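Local coordinates for HTH tetR-type domain-containing protein (Streptomyces coelicolor A3, PDB 3IUV), which probably acts as a TetR-family transcription regulator, binding operator DNA through an N-terminal helix-turn-helix domain, although its specific role is unknown, at residues 13-18 and 48-53; 92-97 and 153-158. One frame throughout, in Å; residues are numbered along the deposited sequence.

How the contacts relate
From the N terminus, helix 11-24 supplies the first half of contact 1, and the chain passes through helix 33-40 and into helix 44-50, whose end, with the residues after it (48-53), returns to it, closing a loop of 29 residues within the predicted DNA-binding domain. Helix 54-73 then runs into the C-terminal domain, where contact 2 closes a longer, mostly helical loop of 55 residues between helices 86-98 and 142-161. The two contacts follow in series, neither nested nor crossed, with centres 29 Å apart on opposite sides of the chain's centre. Helix 54-73 touches both: Ala60 meets Phe51 in contact 1, and Phe69 meets Trp97 in contact 2.

Contact 1: 13-18 and 48-53; sequences QRIIDA and TYHFAT
The ring of Phe51 meets Ile15 at its edge, where CG2 of the isoleucine lies near the ring plane, 3.4 Å from Phe51 CE1. Ile16 approaches the far end of the same ring with its CG1, 3.5 Å from Phe51 CZ, and its CD1 lies 3.8 Å from that carbon. The other flat group, the His50 imidazole, has Tyr49 CD2 over one face, displaced toward the rim. These residues belong to the helix-turn-helix domain of the TetR family: 44-50 is the probable recognition helix, and its end is packed here against helix 11-24. Phe51 is the first residue beyond that helix to leave helical geometry, and its side chain turns back into the apolar core, while its carbonyl oxygen accepts a hydrogen bond from His33 NE2. With chi1 at -55°, CG stands anti to the carbonyl carbon, which sends the ring toward the two isoleucines; Ile15 slides past it in the opposite direction, whereas Ile16 crosses it at about a right angle. Ala60 of helix 54-73 touches both Phe51 and Ile16, so helices 11-24 and 54-73 both reach the ring. An alanine in place of Phe51 would probably open a gap beside Ile15 CG2 and Ile16 CG1 and weaken the hold of the recognition helix on helix 11-24. The remaining contact comes from the other branch of Ile15, which reaches the partly exposed imidazole obliquely, its CD1 4.0 Å from His50 CD2.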
loop_
_atom_site.group_PDB
_atom_site.type_symbol
_atom_site.label_atom_id
_atom_site.label_comp_id
_atom_site.label_asym_id
_atom_site.label_seq_id
_atom_site.Cartn_x
_atom_site.Cartn_y
_atom_site.Cartn_z
ATOM N N GLN A 13 8.469 17.933 19.224
ATOM C CA GLN A 13 7.970 16.583 19.308
ATOM C C GLN A 13 6.460 16.598 19.497
ATOM O O GLN A 13 5.715 15.881 18.806
ATOM C CB GLN A 13 8.619 15.879 20.494
ATOM C CG GLN A 13 8.316 14.393 20.560
ATOM C CD GLN A 13 8.791 13.666 19.324
ATOM O OE1 GLN A 13 9.893 13.923 18.816
ATOM N NE2 GLN A 13 7.963 12.760 18.824
ATOM N N ARG A 14 6.014 17.403 20.458
ATOM C CA ARG A 14 4.596 17.531 20.743
ATOM C C ARG A 14 3.901 17.826 19.450
ATOM O O ARG A 14 2.833 17.278 19.168
ATOM C CB ARG A 14 4.339 18.674 21.715
ATOM C CG ARG A 14 4.605 18.338 23.166
ATOM C CD ARG A 14 4.407 19.569 24.019
ATOM N NE ARG A 14 3.237 20.331 23.587
ATOM C CZ ARG A 14 2.853 21.476 24.140
ATOM N NH1 ARG A 14 3.549 21.984 25.145
ATOM N NH2 ARG A 14 1.777 22.117 23.693
ATOM N N ILE A 15 4.525 18.698 18.660
ATOM C CA ILE A 15 3.978 19.089 17.364
ATOM C C ILE A 15 3.855 17.888 16.404
ATOM O O ILE A 15 2.755 17.573 15.932
ATOM C CB ILE A 15 4.771 20.275 16.736
ATOM C CG1 ILE A 15 4.462 21.579 17.500
ATOM C CG2 ILE A 15 4.488 20.410 15.219
ATOM C CD1 ILE A 15 5.212 22.793 17.015
ATOM N N ILE A 16 4.971 17.212 16.142
ATOM C CA ILE A 16 4.988 16.050 15.259
ATOM C C ILE A 16 3.988 14.985 15.690
ATOM O O ILE A 16 3.264 14.411 14.865
ATOM C CB ILE A 16 6.373 15.429 15.231
ATOM C CG1 ILE A 16 7.346 16.408 14.568
ATOM C CG2 ILE A 16 6.335 14.099 14.503
ATOM C CD1 ILE A 16 8.780 15.953 14.596
ATOM N N ASP A 17 3.958 14.721 16.991
ATOM C CA ASP A 17 3.064 13.713 17.539
ATOM C C ASP A 17 1.635 14.095 17.257
ATOM O O ASP A 17 0.814 13.263 16.895
ATOM C CB ASP A 17 3.284 13.583 19.041
ATOM C CG ASP A 17 4.554 12.814 19.372
ATOM O OD1 ASP A 17 4.875 11.848 18.642
ATOM O OD2 ASP A 17 5.232 13.174 20.355
ATOM N N ALA A 18 1.346 15.374 17.421
ATOM C CA ALA A 18 0.023 15.893 17.142
ATOM C C ALA A 18 -0.315 15.733 15.668
ATOM O O ALA A 18 -1.422 15.326 15.327
ATOM C CB ALA A 18 -0.068 17.358 17.573
ATOM N N THR A 48 4.972 26.880 12.958
ATOM C CA THR A 48 5.656 27.256 11.743
ATOM C C THR A 48 7.164 27.469 11.994
ATOM O O THR A 48 8.005 27.299 11.104
ATOM C CB THR A 48 4.956 28.450 11.086
ATOM O OG1 THR A 48 5.116 29.608 11.905
ATOM C CG2 THR A 48 3.457 28.161 10.947
ATOM N N TYR A 49 7.500 27.812 13.227
ATOM C CA TYR A 49 8.881 28.026 13.616
ATOM C C TYR A 49 9.632 26.708 13.418
ATOM O O TYR A 49 10.784 26.657 12.989
ATOM C CB TYR A 49 8.920 28.503 15.072
ATOM C CG TYR A 49 10.294 28.627 15.672
ATOM C CD1 TYR A 49 11.257 29.425 15.078
ATOM C CD2 TYR A 49 10.621 27.948 16.851
ATOM C CE1 TYR A 49 12.513 29.542 15.628
ATOM C CE2 TYR A 49 11.870 28.053 17.406
ATOM C CZ TYR A 49 12.816 28.856 16.790
ATOM O OH TYR A 49 14.069 28.978 17.339
ATOM N N HIS A 50 8.933 25.626 13.682
ATOM C CA HIS A 50 9.514 24.320 13.492
ATOM C C HIS A 50 9.265 23.724 12.104
ATOM O O HIS A 50 10.037 22.900 11.641
ATOM C CB HIS A 50 9.034 23.393 14.601
ATOM C CG HIS A 50 9.549 23.790 15.944
ATOM N ND1 HIS A 50 10.866 23.642 16.304
ATOM C CD2 HIS A 50 8.927 24.375 17.004
ATOM C CE1 HIS A 50 11.041 24.099 17.531
ATOM N NE2 HIS A 50 9.876 24.543 17.975
ATOM N N PHE A 51 8.209 24.139 11.421
ATOM C CA PHE A 51 7.945 23.565 10.107
ATOM C C PHE A 51 7.376 24.600 9.176
ATOM O O PHE A 51 6.202 24.950 9.281
ATOM C CB PHE A 51 6.979 22.374 10.203
ATOM C CG PHE A 51 7.437 21.302 11.144
ATOM C CD1 PHE A 51 6.883 21.190 12.410
ATOM C CD2 PHE A 51 8.435 20.412 10.772
ATOM C CE1 PHE A 51 7.313 20.203 13.294
ATOM C CE2 PHE A 51 8.878 19.425 11.653
ATOM C CZ PHE A 51 8.317 19.322 12.917
ATOM N N ALA A 52 8.211 25.079 8.262
ATOM C CA ALA A 52 7.776 26.023 7.236
ATOM C C ALA A 52 6.771 25.414 6.245
ATOM O O ALA A 52 5.592 25.815 6.223
ATOM C CB ALA A 52 8.971 26.564 6.504
ATOM N N THR A 53 7.223 24.464 5.418
ATOM C CA THR A 53 6.316 23.839 4.463
ATOM C C THR A 53 5.422 22.897 5.231
ATOM O O THR A 53 5.777 22.463 6.325
ATOM C CB THR A 53 7.034 23.055 3.338
ATOM O OG1 THR A 53 7.404 21.752 3.804
ATOM C CG2 THR A 53 8.261 23.793 2.871
#

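Contact 2: 92-97 and 153-158; sequences RVLGEW and DGICLQ
Cys156 holds its SG anti to the carbonyl carbon (chi1 -64°), which directs the sulfur into the gap between the helices, and Leu94, with chi1 at -85°, turns its fork toward that sulfur. There Leu94 CD2 lies 3.5 Å from Cys156 SG. The other methyl of the leucine, CD1, stands 4.0 Å from the same SG, so the sulfur is met by both branches of the fork. CD1 also reaches 3.7 Å from Ile155 CG2, the branch of the isoleucine that lies anti to its backbone N, and in this way Leu94 bridges two successive residues of the partner helix. One turn further along helix 86-98, the Trp97 indole presents its edge to the cysteine. SG sits 4.4 Å from Trp97 CD1 and close to the indole plane, which makes a sulfur-aromatic contact of the in-plane kind. The helical segments run in roughly the same direction, crossing at -33° with axes 11.3 Å apart, a separation spanned by these side chains. They form part of the all-helical C-terminal domain of the TetR family. Tyr166 touches both Leu94 and Ile155, Tyr109 of helix 103-117 packs on Cys156, and Phe69 meets the Trp97 ring edge-to-face. Away from helix 86-98, Leu157 packs on Asp153 of the second subunit, so helix 142-161 serves both the core and the dimer interface. With carbon and sulfur alone meeting across the gap, cohesion between the two segments rests on shape and dispersion, and the thiol is held in an apolar, partly aromatic setting.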
loop_
_atom_site.group_PDB
_atom_site.type_symbol
_atom_site.label_atom_id
_atom_site.label_comp_id
_atom_site.label_asym_id
_atom_site.label_seq_id
_atom_site.Cartn_x
_atom_site.Cartn_y
_atom_site.Cartn_z
ATOM N N ARG A 92 8.994 -12.075 13.494
ATOM C CA ARG A 92 8.878 -11.465 14.822
ATOM C C ARG A 92 9.035 -9.934 14.780
ATOM O O ARG A 92 8.451 -9.234 15.598
ATOM C CB ARG A 92 9.862 -12.102 15.807
ATOM N N VAL A 93 9.807 -9.411 13.834
ATOM C CA VAL A 93 9.820 -7.966 13.625
ATOM C C VAL A 93 8.436 -7.510 13.166
ATOM O O VAL A 93 7.845 -6.587 13.721
ATOM C CB VAL A 93 10.888 -7.537 12.605
ATOM C CG1 VAL A 93 10.582 -6.131 12.079
ATOM C CG2 VAL A 93 12.292 -7.602 13.243
ATOM N N LEU A 94 7.919 -8.184 12.151
ATOM C CA LEU A 94 6.560 -7.955 11.700
ATOM C C LEU A 94 5.512 -8.144 12.805
ATOM O O LEU A 94 4.571 -7.361 12.903
ATOM C CB LEU A 94 6.228 -8.863 10.517
ATOM C CG LEU A 94 6.632 -8.364 9.136
ATOM C CD1 LEU A 94 5.632 -8.898 8.113
ATOM C CD2 LEU A 94 6.663 -6.841 9.122
ATOM N N GLY A 95 5.660 -9.183 13.623
ATOM C CA GLY A 95 4.744 -9.404 14.740
ATOM C C GLY A 95 4.706 -8.213 15.688
ATOM O O GLY A 95 3.647 -7.824 16.163
ATOM N N GLU A 96 5.865 -7.617 15.954
ATOM C CA GLU A 96 5.935 -6.450 16.828
ATOM C C GLU A 96 5.398 -5.192 16.152
ATOM O O GLU A 96 4.483 -4.549 16.666
ATOM C CB GLU A 96 7.367 -6.221 17.297
ATOM C CG GLU A 96 7.888 -7.331 18.175
ATOM C CD GLU A 96 9.365 -7.200 18.475
ATOM O OE1 GLU A 96 9.850 -6.063 18.662
ATOM O OE2 GLU A 96 10.037 -8.245 18.534
ATOM N N TRP A 97 5.976 -4.849 15.003
ATOM C CA TRP A 97 5.557 -3.691 14.208
ATOM C C TRP A 97 4.044 -3.610 14.032
ATOM O O TRP A 97 3.501 -2.539 13.761
ATOM C CB TRP A 97 6.226 -3.763 12.836
ATOM C CG TRP A 97 5.902 -2.649 11.871
ATOM C CD1 TRP A 97 5.389 -2.785 10.610
ATOM C CD2 TRP A 97 6.110 -1.238 12.070
ATOM N NE1 TRP A 97 5.255 -1.551 10.017
ATOM C CE2 TRP A 97 5.690 -0.588 10.887
ATOM C CE3 TRP A 97 6.601 -0.468 13.130
ATOM C CZ2 TRP A 97 5.751 0.805 10.741
ATOM C CZ3 TRP A 97 6.656 0.916 12.982
ATOM C CH2 TRP A 97 6.233 1.536 11.797
ATOM N N ASP A 153 5.837 -5.757 3.093
ATOM C CA ASP A 153 4.793 -4.796 2.753
ATOM C C ASP A 153 3.458 -5.448 2.435
ATOM O O ASP A 153 2.424 -5.032 2.949
ATOM C CB ASP A 153 5.224 -3.928 1.571
ATOM C CG ASP A 153 5.496 -2.492 1.968
ATOM O OD1 ASP A 153 5.061 -2.073 3.065
ATOM O OD2 ASP A 153 6.143 -1.786 1.172
ATOM N N GLY A 154 3.483 -6.464 1.582
ATOM C CA GLY A 154 2.289 -7.224 1.228
ATOM C C GLY A 154 1.588 -7.793 2.444
ATOM O O GLY A 154 0.451 -7.422 2.755
ATOM N N ILE A 155 2.272 -8.692 3.141
ATOM C CA ILE A 155 1.772 -9.217 4.410
ATOM C C ILE A 155 1.201 -8.085 5.283
ATOM O O ILE A 155 0.060 -8.154 5.714
ATOM C CB ILE A 155 2.873 -10.038 5.162
ATOM C CG1 ILE A 155 3.093 -11.390 4.467
ATOM C CG2 ILE A 155 2.529 -10.228 6.655
ATOM C CD1 ILE A 155 4.442 -12.115 4.799
ATOM N N CYS A 156 1.973 -7.032 5.525
ATOM C CA CYS A 156 1.456 -5.945 6.350
ATOM C C CYS A 156 0.205 -5.374 5.731
ATOM O O CYS A 156 -0.815 -5.189 6.409
ATOM C CB CYS A 156 2.480 -4.837 6.536
ATOM S SG CYS A 156 3.930 -5.392 7.419
ATOM N N LEU A 157 0.283 -5.102 4.435
ATOM C CA LEU A 157 -0.851 -4.530 3.734
ATOM C C LEU A 157 -2.101 -5.330 4.071
ATOM O O LEU A 157 -2.981 -4.842 4.761
ATOM C CB LEU A 157 -0.604 -4.533 2.232
ATOM C CG LEU A 157 -0.655 -3.121 1.661
ATOM C CD1 LEU A 157 -1.047 -3.134 0.202
ATOM C CD2 LEU A 157 -1.608 -2.264 2.482
ATOM N N GLN A 158 -2.147 -6.572 3.601
ATOM C CA GLN A 158 -3.228 -7.501 3.912
ATOM C C GLN A 158 -3.787 -7.392 5.316
ATOM O O GLN A 158 -4.998 -7.359 5.505
ATOM C CB GLN A 158 -2.772 -8.939 3.675
ATOM C CG GLN A 158 -2.614 -9.255 2.202
ATOM C CD GLN A 158 -3.885 -8.947 1.403
ATOM O OE1 GLN A 158 -3.849 -8.240 0.389
ATOM N NE2 GLN A 158 -5.012 -9.473 1.866
#